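Local coordinates for protein MEM-A1 (Soil metagenome, PDB 6E0S) that probably hydrolyses beta-lactam antibiotics with the help of zinc, as expected of a subclass B3 metallo-beta-lactamase, at residues A[89-94]-A[168-173]; A[109-114]-A[143-148]. All coordinates share one frame; numbering follows the deposited sequence.

The chain leaves strand 84-88 into 89-94, the first half of contact 1, which carries two of the three histidines of a zinc site. It then passes through helices 94-97 and 100-107 to strand 110-114, runs through helix 115-123, and closes contact 2 when strand 145-148 pairs beside 110-114 at the margin of the seven-stranded sheet. Only later does 168-173, between strands 159-165 and 174-182 of the other sheet, bring the third histidine and close contact 1, so the smaller loop sits wholly within the larger. The contacts also meet directly, through Ser114 OG with Gly172 O and Leu112 O with Asn89 N.

Contact 1 of 2, residues A[89-94]-A[168-173]. With ZN (zinc ion), chain B.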
ATOM      1  N   ASN A  89      -6.085   2.051   2.542  1.00 15.83           N
ATOM      2  CA  ASN A  89      -5.677   1.941   1.139  1.00 17.19           C
ATOM      3  C   ASN A  89      -4.352   2.660   0.915  1.00 18.03           C
ATOM      4  O   ASN A  89      -4.151   3.777   1.411  1.00 18.58           O
ATOM      5  CB  ASN A  89      -6.763   2.518   0.236  1.00 16.65           C
ATOM      6  CG  ASN A  89      -6.410   2.461  -1.254  1.00 17.85           C
ATOM      7  OD1 ASN A  89      -6.626   3.437  -1.974  1.00 17.34           O
ATOM      8  ND2 ASN A  89      -5.921   1.308  -1.728  1.00 17.62           N
ATOM      9  N   SER A  90      -3.435   2.004   0.202  1.00 18.31           N
ATOM     10  CA  SER A  90      -2.213   2.645  -0.275  1.00 18.72           C
ATOM     11  C   SER A  90      -2.545   3.568  -1.453  1.00 19.27           C
ATOM     12  O   SER A  90      -2.460   4.793  -1.325  1.00 21.21           O
ATOM     13  CB  SER A  90      -1.161   1.594  -0.673  1.00 16.36           C
ATOM     14  OG  SER A  90      -1.630   0.783  -1.734  1.00 16.66           O
ATOM     15  N   HIS A  91      -2.993   3.034  -2.595  1.00 18.31           N
ATOM     16  CA  HIS A  91      -3.451   3.960  -3.618  1.00 17.18           C
ATOM     17  C   HIS A  91      -4.638   3.392  -4.402  1.00 16.52           C
ATOM     18  O   HIS A  91      -4.917   2.183  -4.420  1.00 15.96           O
ATOM     19  CB  HIS A  91      -2.301   4.409  -4.547  1.00 18.62           C
ATOM     20  CG  HIS A  91      -1.803   3.341  -5.463  1.00 21.13           C
ATOM     21  ND1 HIS A  91      -0.704   2.559  -5.177  1.00 21.45           N
ATOM     22  CD2 HIS A  91      -2.255   2.927  -6.672  1.00 21.54           C
ATOM     23  CE1 HIS A  91      -0.505   1.705  -6.167  1.00 21.93           C
ATOM     24  NE2 HIS A  91      -1.442   1.900  -7.080  1.00 21.23           N
ATOM     25  N   GLU A  92      -5.340   4.317  -5.040  1.00 18.01           N
ATOM     26  CA  GLU A  92      -6.728   4.145  -5.451  1.00 20.08           C
ATOM     27  C   GLU A  92      -6.836   3.564  -6.851  1.00 19.75           C
ATOM     28  O   GLU A  92      -7.618   4.024  -7.676  1.00 21.13           O
ATOM     29  CB  GLU A  92      -7.451   5.491  -5.328  1.00 19.75           C
ATOM     30  CG  GLU A  92      -6.836   6.690  -6.158  1.00 18.61           C
ATOM     31  CD  GLU A  92      -5.733   7.496  -5.425  1.00 19.95           C
ATOM     32  OE1 GLU A  92      -5.598   8.726  -5.665  1.00 19.14           O
ATOM     33  OE2 GLU A  92      -4.979   6.896  -4.626  1.00 19.37           O
ATOM     34  N   HIS A  93      -6.034   2.551  -7.152  1.00 19.21           N
ATOM     35  CA  HIS A  93      -6.054   1.889  -8.440  1.00 19.17           C
ATOM     36  C   HIS A  93      -6.618   0.483  -8.268  1.00 19.59           C
ATOM     37  O   HIS A  93      -6.494  -0.143  -7.200  1.00 19.05           O
ATOM     38  CB  HIS A  93      -4.646   1.812  -9.061  1.00 20.34           C
ATOM     39  CG  HIS A  93      -4.175   3.089  -9.690  1.00 22.56           C
ATOM     40  ND1 HIS A  93      -2.898   3.248 -10.188  1.00 23.30           N
ATOM     41  CD2 HIS A  93      -4.798   4.278  -9.874  1.00 22.97           C
ATOM     42  CE1 HIS A  93      -2.767   4.469 -10.680  1.00 24.33           C
ATOM     43  NE2 HIS A  93      -3.905   5.112 -10.501  1.00 24.42           N
ATOM     44  N   PHE A  94      -7.238   0.000  -9.341  1.00 19.18           N
ATOM     45  CA  PHE A  94      -7.811  -1.339  -9.440  1.00 19.78           C
ATOM     46  C   PHE A  94      -6.979  -2.443  -8.780  1.00 19.84           C
ATOM     47  O   PHE A  94      -7.538  -3.321  -8.120  1.00 19.06           O
ATOM     48  CB  PHE A  94      -8.022  -1.639 -10.925  1.00 21.30           C
ATOM     49  CG  PHE A  94      -8.813  -2.898 -11.209  1.00 22.61           C
ATOM     50  CD1 PHE A  94     -10.203  -2.859 -11.241  1.00 22.98           C
ATOM     51  CD2 PHE A  94      -8.162  -4.086 -11.531  1.00 23.19           C
ATOM     52  CE1 PHE A  94     -10.940  -3.997 -11.538  1.00 24.64           C
ATOM     53  CE2 PHE A  94      -8.914  -5.242 -11.838  1.00 24.58           C
ATOM     54  CZ  PHE A  94     -10.288  -5.186 -11.835  1.00 24.23           C
ATOM     55  N   GLY A 168       2.025  10.820  -6.106  1.00 19.49           N
ATOM     56  CA  GLY A 168       2.870  10.999  -7.282  1.00 19.86           C
ATOM     57  C   GLY A 168       2.584   9.890  -8.282  1.00 20.95           C
ATOM     58  O   GLY A 168       2.310  10.143  -9.466  1.00 19.81           O
ATOM     59  N   HIS A 169       2.630   8.643  -7.796  1.00 21.14           N
ATOM     60  CA  HIS A 169       2.058   7.541  -8.563  1.00 21.08           C
ATOM     61  C   HIS A 169       0.565   7.762  -8.799  1.00 20.77           C
ATOM     62  O   HIS A 169       0.069   7.548  -9.913  1.00 19.80           O
ATOM     63  CB  HIS A 169       2.307   6.208  -7.849  1.00 20.60           C
ATOM     64  CG  HIS A 169       1.890   5.007  -8.654  1.00 21.34           C
ATOM     65  ND1 HIS A 169       2.619   4.549  -9.723  1.00 22.18           N
ATOM     66  CD2 HIS A 169       0.834   4.160  -8.529  1.00 21.29           C
ATOM     67  CE1 HIS A 169       2.015   3.497 -10.256  1.00 23.04           C
ATOM     68  NE2 HIS A 169       0.926   3.244  -9.555  1.00 21.90           N
ATOM     69  N   THR A 170      -0.162   8.182  -7.764  1.00 19.86           N
ATOM     70  CA  THR A 170      -1.526   8.701  -7.858  1.00 19.14           C
ATOM     71  C   THR A 170      -1.642  10.018  -7.100  1.00 19.61           C
ATOM     72  O   THR A 170      -0.778  10.395  -6.295  1.00 19.78           O
ATOM     73  CB  THR A 170      -2.568   7.745  -7.259  1.00 19.14           C
ATOM     74  OG1 THR A 170      -2.401   7.702  -5.828  1.00 19.35           O
ATOM     75  CG2 THR A 170      -2.411   6.320  -7.838  1.00 18.00           C
ATOM     76  N   GLN A 171      -2.770  10.701  -7.302  1.00 18.66           N
ATOM     77  CA  GLN A 171      -2.954  11.937  -6.559  1.00 19.86           C
ATOM     78  C   GLN A 171      -3.192  11.691  -5.075  1.00 19.84           C
ATOM     79  O   GLN A 171      -3.012  12.621  -4.272  1.00 21.00           O
ATOM     80  CB  GLN A 171      -4.120  12.722  -7.151  1.00 20.01           C
ATOM     81  CG  GLN A 171      -3.813  13.279  -8.518  1.00 23.89           C
ATOM     82  CD  GLN A 171      -5.024  13.983  -9.099  1.00 27.51           C
ATOM     83  OE1 GLN A 171      -5.963  13.333  -9.543  1.00 31.26           O
ATOM     84  NE2 GLN A 171      -5.018  15.300  -9.070  1.00 29.04           N
ATOM     85  N   GLY A 172      -3.559  10.471  -4.694  1.00 18.50           N
ATOM     86  CA  GLY A 172      -3.974  10.180  -3.327  1.00 19.55           C
ATOM     87  C   GLY A 172      -3.153   9.144  -2.573  1.00 20.19           C
ATOM     88  O   GLY A 172      -3.551   8.704  -1.475  1.00 20.47           O
ATOM     89  N   GLY A 173      -2.009   8.751  -3.135  1.00 17.57           N
ATOM     90  CA  GLY A 173      -1.243   7.657  -2.545  1.00 16.83           C
ATOM     91  C   GLY A 173      -0.821   7.932  -1.106  1.00 17.39           C
ATOM     92  O   GLY A 173      -0.443   9.055  -0.744  1.00 17.24           O
TER
HETATM   93 ZN    ZN B 301      -1.040   2.109  -9.296  0.52 30.92          ZN
HETATM   94  O   HOH W   1      -5.141   6.549   0.592  1.00 19.06           O
HETATM   95  O   HOH W   2      -1.077   0.515 -10.441  1.00 35.00           O
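Around one zinc ion, His91 and His169 meet edge to face: CD2 of His169 sits over a face of the His91 ring, with the planes turned 69° apart. His91 NE2 and His169 NE2 each bind the metal at 2.3 Å, and His93 joins them through its other nitrogen, ND1, 2.4 Å from the zinc. Thr170 packs against the His93 ring. Its methyl CG2 comes over the ring face in a CH-pi contact, 3.5 Å from the centroid. The hydroxyl branch turns to Glu92 instead; with OG1 lodged between the backbone N and carbonyl carbon (chi1 69°), it donates to Glu92 OE2 at 3.0 Å, arriving from above the carboxylate plane. OG1 also accepts from Gly172 N, forming an ST turn, and these two hydrogen bonds fix the rotation that puts the methyl over the His93 face. Glu92 reaches this hydroxyl by a bend at chi2 (-88°). In the second shell, His91 ND1 and His93 NE2 are hydrogen-bonded to the carboxylates of Asp193 and Asp130, and His169 ND1 to the carbonyl of Asn196. Further along 168-173, Gly173 CA makes a CA-H...O contact with Ser90 O at 3.3 Å. A water 2.0 Å from the zinc joins the three histidines, and a second zinc lies about 4 Å from the His91 side chain; such a metal-bound water is probably the nucleophile that attacks the beta-lactam carbonyl, as in relatives.

Contact 2 of 2, residues A[109-114]-A[143-148]; sequences ATVLAS and ANTRAV
Leu112 and Arg146 lie side by side on one face of the sheet and point the same way, the leucine laying its CD2 methyl over the centre of the guanidinium plane, 3.6 Å from Arg146 CZ. The arginine starts out extended, with CG opposite the backbone N (chi1 171°), then bends at chi3 (50°), which folds its flat end over the leucine; the same methyl also meets Arg146 CB. The guanidinium NH1 also has a long, weak ion pair with Glu152 outside the two segments. Val148, two residues further along the same strand as Arg146, also touches Leu112, the two side chains crossing at about a right angle with Val148 CG1 4.1 Å from Leu112 CB. The backbones pair in parallel, Val111 opposite Thr145 and Leu112 opposite Arg146, as the strands of a beta-alpha-beta unit whose helix, 115-123, covers the face bearing Val111 and Ala113 through Leu121. Arg146 N donates to Val111 O at 2.8 Å and Val148 N to Ala113 O at 2.7 Å, whereas the return bond from Ala113 N to Arg146 O is weak at 3.3 Å. At the start of the pairing Val111 N donates to Asn144 O, and water 3 bridges Ala109 O and Asn144 ND2.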
ATOM      1  N   ALA A 109     -16.104  -3.328   7.761  1.00 16.82           N
ATOM      2  CA  ALA A 109     -15.081  -2.379   8.164  1.00 16.18           C
ATOM      3  C   ALA A 109     -15.323  -1.004   7.554  1.00 16.92           C
ATOM      4  O   ALA A 109     -15.980  -0.849   6.525  1.00 17.97           O
ATOM      5  CB  ALA A 109     -13.696  -2.858   7.735  1.00 16.49           C
ATOM      6  N   THR A 110     -14.792   0.008   8.213  1.00 17.49           N
ATOM      7  CA  THR A 110     -14.705   1.336   7.623  1.00 17.96           C
ATOM      8  C   THR A 110     -13.419   1.399   6.828  1.00 15.80           C
ATOM      9  O   THR A 110     -12.418   0.780   7.218  1.00 16.53           O
ATOM     10  CB  THR A 110     -14.728   2.411   8.711  1.00 18.98           C
ATOM     11  OG1 THR A 110     -16.033   2.462   9.293  1.00 20.58           O
ATOM     12  CG2 THR A 110     -14.406   3.808   8.155  1.00 19.13           C
ATOM     13  N   VAL A 111     -13.464   2.096   5.688  1.00 14.69           N
ATOM     14  CA  VAL A 111     -12.347   2.159   4.740  1.00 15.19           C
ATOM     15  C   VAL A 111     -11.719   3.544   4.819  1.00 16.15           C
ATOM     16  O   VAL A 111     -12.426   4.553   4.723  1.00 15.58           O
ATOM     17  CB  VAL A 111     -12.807   1.827   3.306  1.00 15.70           C
ATOM     18  CG1 VAL A 111     -11.727   2.157   2.276  1.00 14.90           C
ATOM     19  CG2 VAL A 111     -13.174   0.358   3.231  1.00 17.93           C
ATOM     20  N   LEU A 112     -10.393   3.586   4.989  1.00 15.68           N
ATOM     21  CA  LEU A 112      -9.663   4.824   5.203  1.00 15.56           C
ATOM     22  C   LEU A 112      -8.718   5.096   4.040  1.00 17.09           C
ATOM     23  O   LEU A 112      -8.013   4.191   3.565  1.00 19.03           O
ATOM     24  CB  LEU A 112      -8.882   4.743   6.527  1.00 16.08           C
ATOM     25  CG  LEU A 112      -9.668   4.474   7.802  1.00 18.65           C
ATOM     26  CD1 LEU A 112      -8.735   4.551   9.000  1.00 18.44           C
ATOM     27  CD2 LEU A 112     -10.795   5.469   7.971  1.00 21.17           C
ATOM     28  N   ALA A 113      -8.621   6.370   3.669  1.00 17.67           N
ATOM     29  CA  ALA A 113      -7.770   6.811   2.573  1.00 15.78           C
ATOM     30  C   ALA A 113      -7.479   8.298   2.745  1.00 16.19           C
ATOM     31  O   ALA A 113      -8.127   9.000   3.530  1.00 18.15           O
ATOM     32  CB  ALA A 113      -8.444   6.560   1.197  1.00 14.65           C
ATOM     33  N   SER A 114      -6.516   8.784   1.963  1.00 16.58           N
ATOM     34  CA  SER A 114      -6.317  10.223   1.865  1.00 17.12           C
ATOM     35  C   SER A 114      -7.567  10.918   1.326  1.00 17.83           C
ATOM     36  O   SER A 114      -8.484  10.299   0.769  1.00 18.74           O
ATOM     37  CB  SER A 114      -5.151  10.547   0.930  1.00 17.65           C
ATOM     38  OG  SER A 114      -5.460  10.056  -0.369  1.00 17.55           O
ATOM     39  N   ALA A 143     -18.573   2.041   0.205  1.00 27.13           N
ATOM     40  CA  ALA A 143     -19.307   2.828   1.178  1.00 29.20           C
ATOM     41  C   ALA A 143     -18.514   2.886   2.481  1.00 26.50           C
ATOM     42  O   ALA A 143     -17.469   2.257   2.610  1.00 26.97           O
ATOM     43  CB  ALA A 143     -20.692   2.229   1.401  1.00 32.54           C
ATOM     44  N   ASN A 144     -19.029   3.626   3.468  1.00 26.70           N
ATOM     45  CA  ASN A 144     -18.437   3.671   4.811  1.00 25.27           C
ATOM     46  C   ASN A 144     -16.949   4.038   4.749  1.00 22.84           C
ATOM     47  O   ASN A 144     -16.092   3.407   5.375  1.00 20.97           O
ATOM     48  CB  ASN A 144     -18.650   2.341   5.549  1.00 27.14           C
ATOM     49  CG  ASN A 144     -20.125   2.059   5.886  1.00 31.96           C
ATOM     50  OD1 ASN A 144     -21.007   2.943   5.833  1.00 34.84           O
ATOM     51  ND2 ASN A 144     -20.398   0.812   6.267  1.00 31.99           N
ATOM     52  N   THR A 145     -16.633   5.087   3.991  1.00 23.90           N
ATOM     53  CA  THR A 145     -15.252   5.553   3.916  1.00 23.10           C
ATOM     54  C   THR A 145     -15.041   6.732   4.861  1.00 22.93           C
ATOM     55  O   THR A 145     -15.986   7.354   5.346  1.00 24.36           O
ATOM     56  CB  THR A 145     -14.855   5.969   2.489  1.00 23.94           C
ATOM     57  OG1 THR A 145     -15.702   7.043   2.050  1.00 25.19           O
ATOM     58  CG2 THR A 145     -14.993   4.809   1.517  1.00 25.24           C
ATOM     59  N   ARG A 146     -13.772   7.032   5.120  1.00 22.84           N
ATOM     60  CA  ARG A 146     -13.421   8.211   5.902  1.00 23.27           C
ATOM     61  C   ARG A 146     -12.055   8.679   5.423  1.00 22.02           C
ATOM     62  O   ARG A 146     -11.158   7.856   5.258  1.00 20.20           O
ATOM     63  CB  ARG A 146     -13.373   7.902   7.401  1.00 24.43           C
ATOM     64  CG  ARG A 146     -12.812   9.030   8.242  1.00 27.51           C
ATOM     65  CD  ARG A 146     -13.240   8.936   9.723  1.00 31.28           C
ATOM     66  NE  ARG A 146     -13.008   7.615  10.307  1.00 32.53           N
ATOM     67  CZ  ARG A 146     -11.859   7.234  10.868  1.00 34.04           C
ATOM     68  NH1 ARG A 146     -10.830   8.062  10.921  1.00 33.24           N
ATOM     69  NH2 ARG A 146     -11.740   6.015  11.380  1.00 35.88           N
ATOM     70  N   ALA A 147     -11.898   9.977   5.197  1.00 22.09           N
ATOM     71  CA  ALA A 147     -10.597  10.485   4.771  1.00 21.00           C
ATOM     72  C   ALA A 147      -9.713  10.653   5.991  1.00 20.86           C
ATOM     73  O   ALA A 147     -10.199  11.024   7.068  1.00 21.11           O
ATOM     74  CB  ALA A 147     -10.738  11.834   4.062  1.00 21.92           C
ATOM     75  N   VAL A 148      -8.417  10.388   5.828  1.00 18.94           N
ATOM     76  CA  VAL A 148      -7.431  10.697   6.861  1.00 20.55           C
ATOM     77  C   VAL A 148      -6.515  11.793   6.343  1.00 21.09           C
ATOM     78  O   VAL A 148      -6.246  11.893   5.134  1.00 20.58           O
ATOM     79  CB  VAL A 148      -6.610   9.464   7.280  1.00 19.09           C
ATOM     80  CG1 VAL A 148      -7.544   8.345   7.848  1.00 20.24           C
ATOM     81  CG2 VAL A 148      -5.789   8.922   6.118  1.00 18.48           C
TER
HETATM   82  O   HOH W   3     -18.860  -1.164   5.897  1.00 28.42           O